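Local structure of cytochrome C-type biogenesis protein ccmF (Thermus thermophilus, 6ZMQ) at residues A[546-551]-A[566-571]; A[580-585]-A[592-597]; A[33-38]-A[62-67]; A[214-219]-A[290-295]. The protein is a membrane-bound heme lyase of cytochrome c maturation that binds heme b and probably helps attach heme to apocytochrome c. All coordinates share one frame; numbering follows the deposited sequence.

Contact 1 of 4, residues A[546-551]-A[566-571]; sequences RMTFQG and LLKTDR
Met-547 and Lys-568 meet backbone to backbone. The CA-H of Met-547 points at the carbonyl oxygen of Lys-568, with CA to O at 3.2 Å. The CA of Leu-567 approaches the O of Thr-548 in the same manner, at 3.3 Å. A conventional but weak hydrogen bond runs from Gln-550 N to Leu-566 O at 3.2 Å, its N-H bent to 125°. On the buried side Met-547 and Leu-567 run side by side, with Met-547 SD 3.9 Å from Leu-567 CD2. On the other side the methyl CG2 of Thr-548 lies 3.8 Å from CB of Lys-568, and the Gln-550 side chain crosses that lysine nearly at right angles. These two runs belong to the beta-rich C-terminal part of the chain. Residues 566-571 lead out of strand 561-566, the second strand of an antiparallel four-stranded sheet, and residues 546-551 lead toward its first strand, 554-556. The lysine chain bends at chi3 (96°) and chi4, which brings Lys-568 NZ beside Thr-548 and to 3.9 Å from Arg-546 NH1. The two side chains run side by side and bring like charges together. Asp-570 may ease this, but its OD2 is 3.9 Å from Arg-546 NH2 and well out of the guanidinium plane, so the salt bridge is long and rests on charge alone. The other oxygen, OD1, takes the backbone N-H of Arg-571. Farther out, Leu-619 and Leu-621 of strand 617-625 back the apolar side, touching Leu-567 and Met-547 respectively.

Contact 2 of 4, residues A[580-585]-A[592-597]; sequences HFYPQM and PKVIYT
Tyr-582 and Pro-592 are joined by the straighter of two backbone hydrogen bonds. Tyr-582 N donates a hydrogen bond to Pro-592 O at 3.0 Å, with an N-H...O angle of 158°. The second bond runs from His-580 N to Val-594 O at 3.2 Å and is more bent, at 139°. Both donors come from residues 580-585. Tyr-582 O also faces the N of Pro-592, but the proline nitrogen has no hydrogen to give. Between the two bonds, the backbone of Phe-581 bonds to Val-563 of the neighbouring strand instead. Strands 578-581 and 593-594 form an antiparallel beta hairpin, weakly bonded, at one edge of a four-stranded sheet. The bond between Tyr-582 and Pro-592 lies toward the turn. Farther along, Gln-584 has a backbone hydrogen bond with Pro-590. Phe-581 and Lys-593 lie on one face of the sheet. CG of Lys-593 sits over the Phe-581 ring, 4.1 Å from its centroid, in a CH-pi contact. Pro-592 O comes to the edge of the same ring, 3.3 Å from Phe-581 CD1. The lysine chain is bent at chi3 (-70°) and chi4, which carries its amine to a cation-pi contact with Trp-251 and a long, weak ion pair with Asp-610. On the opposite face His-580 lies alongside Val-594, with His-580 CB 3.6 Å from Val-594 CG2. Val-594 CG2 is also 3.5 Å from CE2 of Tyr-582. The tyrosine OH lies over one face of the His-580 ring, offset toward its rim.

Contact 3 of 4, residues A[33-38]-A[62-67]; sequences AFSLLG and FPAFLA
Phe-34 packs against Pro-63 and Ala-64 where two membrane helices of the N-terminal region run antiparallel. Helices 20-47 and 61-81 are both predicted to span the membrane. The axes of the two short segments come within 8.7 Å and cross at -153°. Ala-64 and Ala-67 put only methyls in the interface, which is consistent with this spacing. The tight part is the Phe-34 ring. Its CG is anti to the carbonyl carbon (chi1 -68°), which sends the ring across toward Pro-63. CB of Pro-63 lies over one face of the Phe-34 ring, 3.6 Å from the centroid and 15° off the normal, a CH-pi contact. Phe-34 CD2 comes to 3.3 Å from Pro-63 O. Behind the ring, CB of Phe-34 meets CB of Ala-64 at 3.9 Å. An alanine in place of Phe-34 is likely to leave Pro-63 without the ring that covers it and to open a gap between the helices. Ala-67 is held more loosely, its CB 4.4 Å from Phe-34 CD2. Away from the interface, Leu-36 and Leu-37 lie on the surface, and Leu-36 touches a bound phosphatidylethanolamine. Phe-62 and Leu-66 lie on the surface of the second helix. Ser-35 flanks the tight part and is buried, with helix 135-157 beside it. Its hydroxyl is hydrogen-bonded to Ala-31 O one turn back and weakly to Gln-149 NE2. Toward the second helix, Ser-35 OG meets only a methyl, CB of Ala-64, at 3.6 Å.

Contact 4 of 4, residues A[214-219]-A[290-295]; sequences RRYQTW and WNFAFV
Trp-219 and Phe-292 lie nearly flat on each other as an offset stack. The planes are 19° apart, and the centroid of the Trp-219 five-membered ring is 4.5 Å from that of the Phe-292 ring. CE1 of Phe-292 sits over the indole face, toward its rim, close to NE1 and CE2. Tyr-216 meets the CE2 and CZ side of the phenyl ring. Its side chain crosses Phe-292 at about a right angle, and CE2 of Phe-292 comes to the edge of the Tyr-216 ring, 3.9 Å from Tyr-216 CD1. These contacts hold the loop between helices 185-213 and 224-247 against helix 288-307. Both segments fall within the cytochrome c assembly family region; helix 288-307 includes part of a predicted transmembrane span. Trp-219 takes a chi1 of 71°, with CG between the backbone N and the carbonyl carbon, and this turns the indole toward the helix. Its six-membered ring reaches farther along: Trp-219 CH2 is 3.6 Å from Val-295 CG1, and Trp-219 CZ2 meets CB of Asn-291 edge-on at 3.7 Å. The Asn-291 amide stands 82° from the indole plane and is used elsewhere, with ND2 hydrogen-bonded to Thr-277 O on helix 266-284. A leucine replacing Trp-219 would probably lose the stack, leaving Phe-292 without the indole over its face and Val-295 without its aromatic neighbour. Ala-207 of helix 185-213 touches Trp-219, Phe-292 and Val-295.

Contacts 1 and 2 belong to the same beta-rich C-terminal region. Their centres are 19 Å apart and their nearest atoms about 7 Å, and they share a sheet, since strands 561-566 and 578-581 lie next to each other in it. Contacts 3 and 4 lie among the helices, with centres 28 Å apart. Contact 4 is the one near the heme: the side chain of Asn-291 is about 8 Å from that of the iron ligand His-276 and about 12 Å from the bound heme. Trp-219 lies about 9 Å from Arg-224, another heme-binding residue, measured between side chains. Segment 33-38 of contact 3 carries Leu-36 of a phosphatidylethanolamine pocket. The centres of contacts 1 and 4 are 61 Å apart.

Contact 1 of 4, residues A[546-551]-A[566-571]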
# COMPACT_ATOMS: atom_id res chain seq x y z
N ARG A 546 -18.77 -29.25 -15.09
CA ARG A 546 -20.15 -28.94 -15.53
C ARG A 546 -21.01 -28.72 -14.30
O ARG A 546 -21.05 -29.59 -13.46
CB ARG A 546 -20.69 -30.03 -16.46
CG ARG A 546 -21.36 -31.20 -15.75
CD ARG A 546 -22.53 -31.85 -16.48
NE ARG A 546 -22.83 -33.12 -15.86
CZ ARG A 546 -23.41 -33.27 -14.68
NH1 ARG A 546 -23.79 -32.21 -14.00
NH2 ARG A 546 -23.60 -34.47 -14.18
N MET A 547 -21.57 -27.53 -14.20
CA MET A 547 -22.48 -27.10 -13.15
C MET A 547 -23.92 -27.19 -13.65
O MET A 547 -24.16 -27.43 -14.83
CB MET A 547 -22.12 -25.69 -12.72
CG MET A 547 -21.97 -24.78 -13.90
SD MET A 547 -21.77 -23.05 -13.55
CE MET A 547 -20.49 -22.71 -14.74
N THR A 548 -24.89 -27.00 -12.75
CA THR A 548 -26.30 -26.92 -13.11
C THR A 548 -27.05 -26.15 -12.03
O THR A 548 -26.62 -26.08 -10.87
CB THR A 548 -26.95 -28.30 -13.31
OG1 THR A 548 -28.34 -28.14 -13.62
CG2 THR A 548 -26.80 -29.18 -12.08
N PHE A 549 -28.18 -25.56 -12.42
CA PHE A 549 -28.96 -24.68 -11.54
C PHE A 549 -29.91 -25.51 -10.68
O PHE A 549 -30.57 -26.42 -11.17
CB PHE A 549 -29.72 -23.65 -12.40
CG PHE A 549 -30.07 -22.37 -11.67
CD1 PHE A 549 -31.03 -22.34 -10.68
CD2 PHE A 549 -29.41 -21.19 -11.97
CE1 PHE A 549 -31.34 -21.18 -10.02
CE2 PHE A 549 -29.71 -20.02 -11.31
CZ PHE A 549 -30.68 -20.02 -10.32
N GLN A 550 -29.96 -25.17 -9.38
CA GLN A 550 -30.80 -25.89 -8.42
C GLN A 550 -31.67 -24.99 -7.55
O GLN A 550 -32.20 -25.47 -6.54
CB GLN A 550 -29.96 -26.78 -7.52
CG GLN A 550 -29.44 -28.02 -8.18
CD GLN A 550 -28.46 -28.76 -7.33
OE1 GLN A 550 -27.82 -28.19 -6.44
NE2 GLN A 550 -28.37 -30.06 -7.55
N GLY A 551 -31.81 -23.72 -7.87
CA GLY A 551 -32.71 -22.83 -7.17
C GLY A 551 -32.00 -21.64 -6.58
O GLY A 551 -30.79 -21.46 -6.71
N LEU A 566 -27.44 -22.18 -5.81
CA LEU A 566 -26.86 -23.46 -5.40
C LEU A 566 -26.62 -24.30 -6.65
O LEU A 566 -27.54 -24.54 -7.43
CB LEU A 566 -27.77 -24.20 -4.44
CG LEU A 566 -28.41 -23.40 -3.32
CD1 LEU A 566 -29.66 -22.76 -3.88
CD2 LEU A 566 -28.72 -24.29 -2.17
N LEU A 567 -25.37 -24.70 -6.85
CA LEU A 567 -24.95 -25.38 -8.06
C LEU A 567 -24.61 -26.83 -7.71
O LEU A 567 -24.75 -27.24 -6.56
CB LEU A 567 -23.76 -24.65 -8.69
CG LEU A 567 -23.95 -23.41 -9.60
CD1 LEU A 567 -24.95 -22.33 -9.13
CD2 LEU A 567 -22.59 -22.75 -9.80
N LYS A 568 -24.27 -27.64 -8.72
CA LYS A 568 -23.94 -29.05 -8.53
C LYS A 568 -22.81 -29.48 -9.45
O LYS A 568 -22.79 -29.12 -10.63
CB LYS A 568 -25.20 -29.94 -8.77
CG LYS A 568 -24.95 -31.43 -9.09
CD LYS A 568 -26.15 -32.33 -8.73
CE LYS A 568 -27.10 -32.63 -9.88
NZ LYS A 568 -26.40 -32.86 -11.18
N THR A 569 -21.86 -30.27 -8.93
CA THR A 569 -20.82 -30.86 -9.77
C THR A 569 -20.58 -32.31 -9.36
O THR A 569 -20.72 -32.66 -8.19
CB THR A 569 -19.50 -30.08 -9.71
OG1 THR A 569 -19.74 -28.69 -9.93
CG2 THR A 569 -18.53 -30.58 -10.79
N ASP A 570 -20.21 -33.15 -10.34
CA ASP A 570 -19.75 -34.55 -10.22
C ASP A 570 -18.48 -34.69 -9.36
O ASP A 570 -17.79 -33.69 -9.01
CB ASP A 570 -19.76 -35.35 -11.53
CG ASP A 570 -20.40 -36.74 -11.43
OD1 ASP A 570 -19.86 -37.60 -10.72
OD2 ASP A 570 -21.45 -36.95 -12.07
N ARG A 571 -18.23 -35.97 -9.09
CA ARG A 571 -17.13 -36.61 -8.34
C ARG A 571 -16.24 -35.59 -7.65
O ARG A 571 -16.62 -35.10 -6.59
CB ARG A 571 -16.26 -37.39 -9.32
CG ARG A 571 -16.25 -38.90 -9.09
CD ARG A 571 -15.61 -39.30 -7.78
NE ARG A 571 -16.43 -39.95 -6.76
CZ ARG A 571 -17.58 -40.58 -6.96
NH1 ARG A 571 -18.20 -41.15 -5.93
NH2 ARG A 571 -18.11 -40.66 -8.17

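Contact 2 of 4, residues A[580-585]-A[592-597]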
# COMPACT_ATOMS: atom_id res chain seq x y z
N HIS A 580 -22.97 -15.88 -3.94
CA HIS A 580 -23.84 -15.07 -3.11
C HIS A 580 -24.31 -13.82 -3.84
O HIS A 580 -23.80 -13.47 -4.91
CB HIS A 580 -23.08 -14.71 -1.85
CG HIS A 580 -23.87 -14.75 -0.59
ND1 HIS A 580 -23.67 -15.72 0.37
CD2 HIS A 580 -24.80 -13.91 -0.08
CE1 HIS A 580 -24.47 -15.51 1.39
NE2 HIS A 580 -25.17 -14.42 1.15
N PHE A 581 -25.29 -13.14 -3.25
CA PHE A 581 -25.75 -11.85 -3.78
C PHE A 581 -26.40 -11.08 -2.65
O PHE A 581 -27.09 -11.68 -1.83
CB PHE A 581 -26.77 -12.04 -4.90
CG PHE A 581 -26.64 -11.06 -6.02
CD1 PHE A 581 -26.22 -9.77 -5.79
CD2 PHE A 581 -26.98 -11.44 -7.30
CE1 PHE A 581 -26.11 -8.87 -6.83
CE2 PHE A 581 -26.87 -10.55 -8.35
CZ PHE A 581 -26.43 -9.26 -8.11
N TYR A 582 -26.24 -9.75 -2.63
CA TYR A 582 -26.99 -8.96 -1.66
C TYR A 582 -27.84 -7.91 -2.35
O TYR A 582 -27.30 -6.94 -2.88
CB TYR A 582 -26.08 -8.26 -0.66
CG TYR A 582 -25.10 -9.16 -0.03
CD1 TYR A 582 -25.53 -10.28 0.67
CD2 TYR A 582 -23.75 -8.86 -0.05
CE1 TYR A 582 -24.64 -11.11 1.27
CE2 TYR A 582 -22.85 -9.67 0.58
CZ TYR A 582 -23.29 -10.81 1.23
OH TYR A 582 -22.40 -11.64 1.86
N PRO A 583 -29.24 -7.80 -2.07
CA PRO A 583 -30.38 -6.58 -2.17
C PRO A 583 -29.79 -6.08 -0.83
O PRO A 583 -30.10 -6.68 0.16
CB PRO A 583 -31.63 -7.44 -2.28
CG PRO A 583 -31.12 -8.63 -2.99
CD PRO A 583 -30.06 -9.00 -2.01
N GLN A 584 -28.82 -5.13 -0.80
CA GLN A 584 -28.32 -4.61 0.46
C GLN A 584 -29.08 -3.32 0.78
O GLN A 584 -29.02 -2.36 0.00
CB GLN A 584 -26.81 -4.40 0.40
CG GLN A 584 -26.14 -4.14 1.76
CD GLN A 584 -24.91 -5.02 2.00
OE1 GLN A 584 -24.61 -5.91 1.20
NE2 GLN A 584 -24.21 -4.78 3.10
N MET A 585 -29.81 -3.31 1.90
CA MET A 585 -30.81 -2.28 2.17
C MET A 585 -30.21 -0.88 2.40
O MET A 585 -30.88 0.12 2.11
CB MET A 585 -31.65 -2.69 3.38
CG MET A 585 -32.29 -4.08 3.29
SD MET A 585 -33.59 -4.24 2.04
CE MET A 585 -32.90 -5.47 0.95
N PRO A 592 -24.78 -5.67 -4.91
CA PRO A 592 -23.40 -6.13 -5.07
C PRO A 592 -23.25 -7.61 -4.75
O PRO A 592 -23.98 -8.20 -3.93
CB PRO A 592 -22.61 -5.25 -4.10
CG PRO A 592 -23.54 -5.02 -3.02
CD PRO A 592 -24.89 -4.88 -3.66
N LYS A 593 -22.33 -8.23 -5.48
CA LYS A 593 -22.00 -9.63 -5.36
C LYS A 593 -20.94 -9.85 -4.28
O LYS A 593 -20.16 -8.94 -3.96
CB LYS A 593 -21.49 -10.15 -6.70
CG LYS A 593 -22.48 -9.92 -7.82
CD LYS A 593 -22.00 -10.35 -9.18
CE LYS A 593 -20.90 -9.43 -9.67
NZ LYS A 593 -21.39 -8.05 -9.90
N VAL A 594 -20.92 -11.06 -3.73
CA VAL A 594 -19.69 -11.67 -3.21
C VAL A 594 -19.57 -13.06 -3.82
O VAL A 594 -20.49 -13.90 -3.75
CB VAL A 594 -19.58 -11.70 -1.67
CG1 VAL A 594 -19.14 -10.35 -1.12
CG2 VAL A 594 -20.82 -12.06 -1.03
N ILE A 595 -18.45 -13.27 -4.49
CA ILE A 595 -18.14 -14.45 -5.28
C ILE A 595 -17.76 -15.61 -4.38
O ILE A 595 -17.29 -15.43 -3.25
CB ILE A 595 -17.03 -14.07 -6.28
CG1 ILE A 595 -15.75 -13.61 -5.59
CG2 ILE A 595 -17.35 -12.79 -6.93
CD1 ILE A 595 -14.63 -14.59 -5.50
N TYR A 596 -17.96 -16.83 -4.87
CA TYR A 596 -17.35 -17.98 -4.21
C TYR A 596 -16.27 -18.54 -5.12
O TYR A 596 -16.43 -18.56 -6.35
CB TYR A 596 -18.38 -19.05 -3.80
CG TYR A 596 -17.76 -20.39 -3.45
CD1 TYR A 596 -17.07 -20.57 -2.25
CD2 TYR A 596 -17.79 -21.45 -4.36
CE1 TYR A 596 -16.47 -21.79 -1.95
CE2 TYR A 596 -17.21 -22.66 -4.05
CZ TYR A 596 -16.54 -22.83 -2.85
OH TYR A 596 -15.95 -24.03 -2.54
N THR A 597 -15.15 -18.95 -4.53
CA THR A 597 -14.04 -19.45 -5.32
C THR A 597 -13.33 -20.67 -4.74
O THR A 597 -12.86 -20.65 -3.58
CB THR A 597 -13.05 -18.32 -5.59
OG1 THR A 597 -11.87 -18.90 -6.15
CG2 THR A 597 -12.72 -17.51 -4.33

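Contact 3 of 4, residues A[33-38]-A[62-67]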
# COMPACT_ATOMS: atom_id res chain seq x y z
N ALA A 33 -2.17 23.43 18.91
CA ALA A 33 -1.39 24.40 19.67
C ALA A 33 0.00 23.86 20.01
O ALA A 33 1.01 24.58 19.83
CB ALA A 33 -2.15 24.80 20.94
N PHE A 34 0.07 22.59 20.44
CA PHE A 34 1.36 21.97 20.77
C PHE A 34 2.23 21.82 19.53
O PHE A 34 3.44 22.09 19.58
CB PHE A 34 1.16 20.59 21.42
CG PHE A 34 0.55 20.64 22.79
CD1 PHE A 34 0.91 21.62 23.72
CD2 PHE A 34 -0.38 19.68 23.17
CE1 PHE A 34 0.33 21.66 25.00
CE2 PHE A 34 -0.96 19.71 24.43
CZ PHE A 34 -0.60 20.70 25.35
N SER A 35 1.64 21.40 18.41
CA SER A 35 2.42 21.22 17.19
C SER A 35 2.81 22.55 16.54
O SER A 35 3.88 22.64 15.93
CB SER A 35 1.66 20.33 16.22
OG SER A 35 1.08 19.23 16.91
N LEU A 36 1.97 23.59 16.68
CA LEU A 36 2.33 24.93 16.19
C LEU A 36 3.51 25.50 16.95
O LEU A 36 4.44 26.05 16.34
CB LEU A 36 1.15 25.89 16.33
CG LEU A 36 0.22 26.26 15.17
CD1 LEU A 36 -1.01 27.00 15.70
CD2 LEU A 36 0.96 27.06 14.09
N LEU A 37 3.50 25.39 18.28
CA LEU A 37 4.62 25.96 19.01
C LEU A 37 5.84 25.03 18.93
O LEU A 37 6.97 25.50 19.05
CB LEU A 37 4.18 26.28 20.43
CG LEU A 37 5.13 26.99 21.40
CD1 LEU A 37 4.80 28.48 21.39
CD2 LEU A 37 4.98 26.48 22.83
N GLY A 38 5.63 23.73 18.64
CA GLY A 38 6.74 22.86 18.31
C GLY A 38 7.43 23.23 17.01
O GLY A 38 8.66 23.25 16.93
N PHE A 62 5.47 14.62 23.15
CA PHE A 62 4.55 13.85 23.99
C PHE A 62 3.19 14.53 24.21
O PHE A 62 2.16 13.83 24.06
CB PHE A 62 5.28 13.48 25.29
CG PHE A 62 4.75 12.26 25.99
CD1 PHE A 62 4.83 11.01 25.40
CD2 PHE A 62 4.20 12.38 27.27
CE1 PHE A 62 4.35 9.89 26.06
CE2 PHE A 62 3.72 11.27 27.94
CZ PHE A 62 3.79 10.02 27.33
N PRO A 63 3.07 15.85 24.52
CA PRO A 63 1.71 16.43 24.63
C PRO A 63 0.91 16.51 23.33
O PRO A 63 -0.32 16.40 23.38
CB PRO A 63 1.99 17.83 25.19
CG PRO A 63 3.18 17.67 26.00
CD PRO A 63 4.03 16.81 25.12
N ALA A 64 1.57 16.70 22.18
CA ALA A 64 0.87 16.76 20.89
C ALA A 64 0.23 15.43 20.54
O ALA A 64 -0.94 15.38 20.12
CB ALA A 64 1.85 17.17 19.78
N PHE A 65 0.97 14.34 20.77
CA PHE A 65 0.43 13.00 20.58
C PHE A 65 -0.65 12.70 21.61
O PHE A 65 -1.61 11.98 21.31
CB PHE A 65 1.56 11.95 20.62
CG PHE A 65 1.09 10.54 20.94
CD1 PHE A 65 0.45 9.79 19.96
CD2 PHE A 65 1.26 9.99 22.21
CE1 PHE A 65 -0.01 8.51 20.24
CE2 PHE A 65 0.81 8.71 22.48
CZ PHE A 65 0.18 7.97 21.50
N LEU A 66 -0.51 13.23 22.82
CA LEU A 66 -1.52 12.97 23.86
C LEU A 66 -2.84 13.66 23.55
O LEU A 66 -3.91 13.08 23.77
CB LEU A 66 -1.00 13.41 25.22
CG LEU A 66 -0.16 12.32 25.87
CD1 LEU A 66 0.49 12.82 27.15
CD2 LEU A 66 -1.00 11.07 26.13
N ALA A 67 -2.79 14.89 23.02
CA ALA A 67 -4.03 15.55 22.62
C ALA A 67 -4.62 14.91 21.36
O ALA A 67 -5.85 14.85 21.21
CB ALA A 67 -3.78 17.04 22.40

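Contact 4 of 4, residues A[214-219]-A[290-295]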
# COMPACT_ATOMS: atom_id res chain seq x y z
N ARG A 214 23.72 19.96 5.31
CA ARG A 214 24.86 19.72 4.42
C ARG A 214 25.66 18.49 4.83
O ARG A 214 26.85 18.37 4.53
CB ARG A 214 25.76 20.95 4.28
CG ARG A 214 25.04 22.14 3.66
CD ARG A 214 25.17 23.40 4.51
NE ARG A 214 24.20 24.40 4.11
CZ ARG A 214 23.77 25.39 4.89
NH1 ARG A 214 24.25 25.52 6.11
NH2 ARG A 214 22.87 26.26 4.43
N ARG A 215 24.99 17.54 5.50
CA ARG A 215 25.50 16.21 5.81
C ARG A 215 24.66 15.22 5.00
O ARG A 215 23.58 14.81 5.44
CB ARG A 215 25.43 15.95 7.31
CG ARG A 215 26.34 16.87 8.11
CD ARG A 215 26.50 16.43 9.57
NE ARG A 215 26.48 17.60 10.45
CZ ARG A 215 25.45 17.94 11.21
NH1 ARG A 215 24.35 17.21 11.19
NH2 ARG A 215 25.51 19.01 11.99
N TYR A 216 25.18 14.80 3.84
CA TYR A 216 24.36 14.25 2.76
C TYR A 216 24.33 12.73 2.69
O TYR A 216 23.55 12.19 1.90
CB TYR A 216 24.86 14.75 1.40
CG TYR A 216 24.96 16.24 1.27
CD1 TYR A 216 23.81 17.02 1.11
CD2 TYR A 216 26.20 16.88 1.27
CE1 TYR A 216 23.90 18.39 1.00
CE2 TYR A 216 26.30 18.25 1.15
CZ TYR A 216 25.15 18.99 1.01
OH TYR A 216 25.25 20.36 0.88
N GLN A 217 25.17 12.04 3.45
CA GLN A 217 25.20 10.59 3.38
C GLN A 217 24.67 9.91 4.63
O GLN A 217 23.98 8.89 4.53
CB GLN A 217 26.63 10.12 3.07
CG GLN A 217 27.12 8.82 3.71
CD GLN A 217 26.48 7.61 3.07
OE1 GLN A 217 26.04 7.67 1.93
NE2 GLN A 217 26.42 6.50 3.81
N THR A 218 24.88 10.53 5.80
CA THR A 218 24.58 9.91 7.09
C THR A 218 23.09 9.73 7.35
O THR A 218 22.71 8.92 8.20
CB THR A 218 25.18 10.74 8.23
OG1 THR A 218 24.96 10.08 9.48
CG2 THR A 218 24.57 12.14 8.27
N TRP A 219 22.23 10.46 6.63
CA TRP A 219 20.80 10.52 6.91
C TRP A 219 20.05 9.22 6.64
O TRP A 219 19.03 8.99 7.30
CB TRP A 219 20.16 11.65 6.10
CG TRP A 219 20.09 11.33 4.64
CD1 TRP A 219 21.11 11.41 3.74
CD2 TRP A 219 18.94 10.87 3.91
NE1 TRP A 219 20.67 11.03 2.50
CE2 TRP A 219 19.34 10.69 2.57
CE3 TRP A 219 17.61 10.59 4.25
CZ2 TRP A 219 18.46 10.26 1.58
CZ3 TRP A 219 16.74 10.15 3.26
CH2 TRP A 219 17.17 9.99 1.94
N TRP A 290 19.92 10.75 -6.03
CA TRP A 290 18.72 9.99 -6.36
C TRP A 290 17.97 9.56 -5.12
O TRP A 290 16.76 9.37 -5.18
CB TRP A 290 19.09 8.77 -7.21
CG TRP A 290 19.49 9.14 -8.59
CD1 TRP A 290 20.71 8.91 -9.16
CD2 TRP A 290 18.70 9.80 -9.59
NE1 TRP A 290 20.73 9.39 -10.45
CE2 TRP A 290 19.51 9.94 -10.73
CE3 TRP A 290 17.38 10.28 -9.63
CZ2 TRP A 290 19.05 10.55 -11.90
CZ3 TRP A 290 16.93 10.89 -10.78
CH2 TRP A 290 17.75 11.01 -11.90
N ASN A 291 18.67 9.45 -3.99
CA ASN A 291 18.01 9.09 -2.75
C ASN A 291 17.16 10.22 -2.23
O ASN A 291 16.02 9.98 -1.82
CB ASN A 291 19.01 8.69 -1.70
CG ASN A 291 19.14 7.22 -1.60
OD1 ASN A 291 18.14 6.54 -1.48
ND2 ASN A 291 20.37 6.72 -1.65
N PHE A 292 17.70 11.45 -2.26
CA PHE A 292 16.94 12.65 -1.91
C PHE A 292 15.74 12.82 -2.83
O PHE A 292 14.61 13.05 -2.35
CB PHE A 292 17.85 13.88 -2.00
CG PHE A 292 18.85 14.02 -0.88
CD1 PHE A 292 18.49 13.75 0.43
CD2 PHE A 292 20.14 14.48 -1.14
CE1 PHE A 292 19.41 13.89 1.47
CE2 PHE A 292 21.07 14.59 -0.11
CZ PHE A 292 20.70 14.30 1.20
N ALA A 293 15.96 12.64 -4.15
CA ALA A 293 14.88 12.70 -5.13
C ALA A 293 13.80 11.65 -4.87
O ALA A 293 12.60 11.97 -4.86
CB ALA A 293 15.45 12.54 -6.54
N PHE A 294 14.21 10.41 -4.60
CA PHE A 294 13.26 9.32 -4.46
C PHE A 294 12.48 9.41 -3.15
O PHE A 294 11.30 9.07 -3.13
CB PHE A 294 13.95 7.97 -4.58
CG PHE A 294 14.26 7.57 -6.00
CD1 PHE A 294 13.44 7.99 -7.04
CD2 PHE A 294 15.34 6.75 -6.30
CE1 PHE A 294 13.71 7.64 -8.35
CE2 PHE A 294 15.62 6.39 -7.61
CZ PHE A 294 14.80 6.83 -8.63
N VAL A 295 13.11 9.86 -2.06
CA VAL A 295 12.36 9.94 -0.81
C VAL A 295 11.38 11.12 -0.85
O VAL A 295 10.26 11.02 -0.32
CB VAL A 295 13.29 9.99 0.43
CG1 VAL A 295 14.13 11.23 0.47
CG2 VAL A 295 12.49 9.79 1.74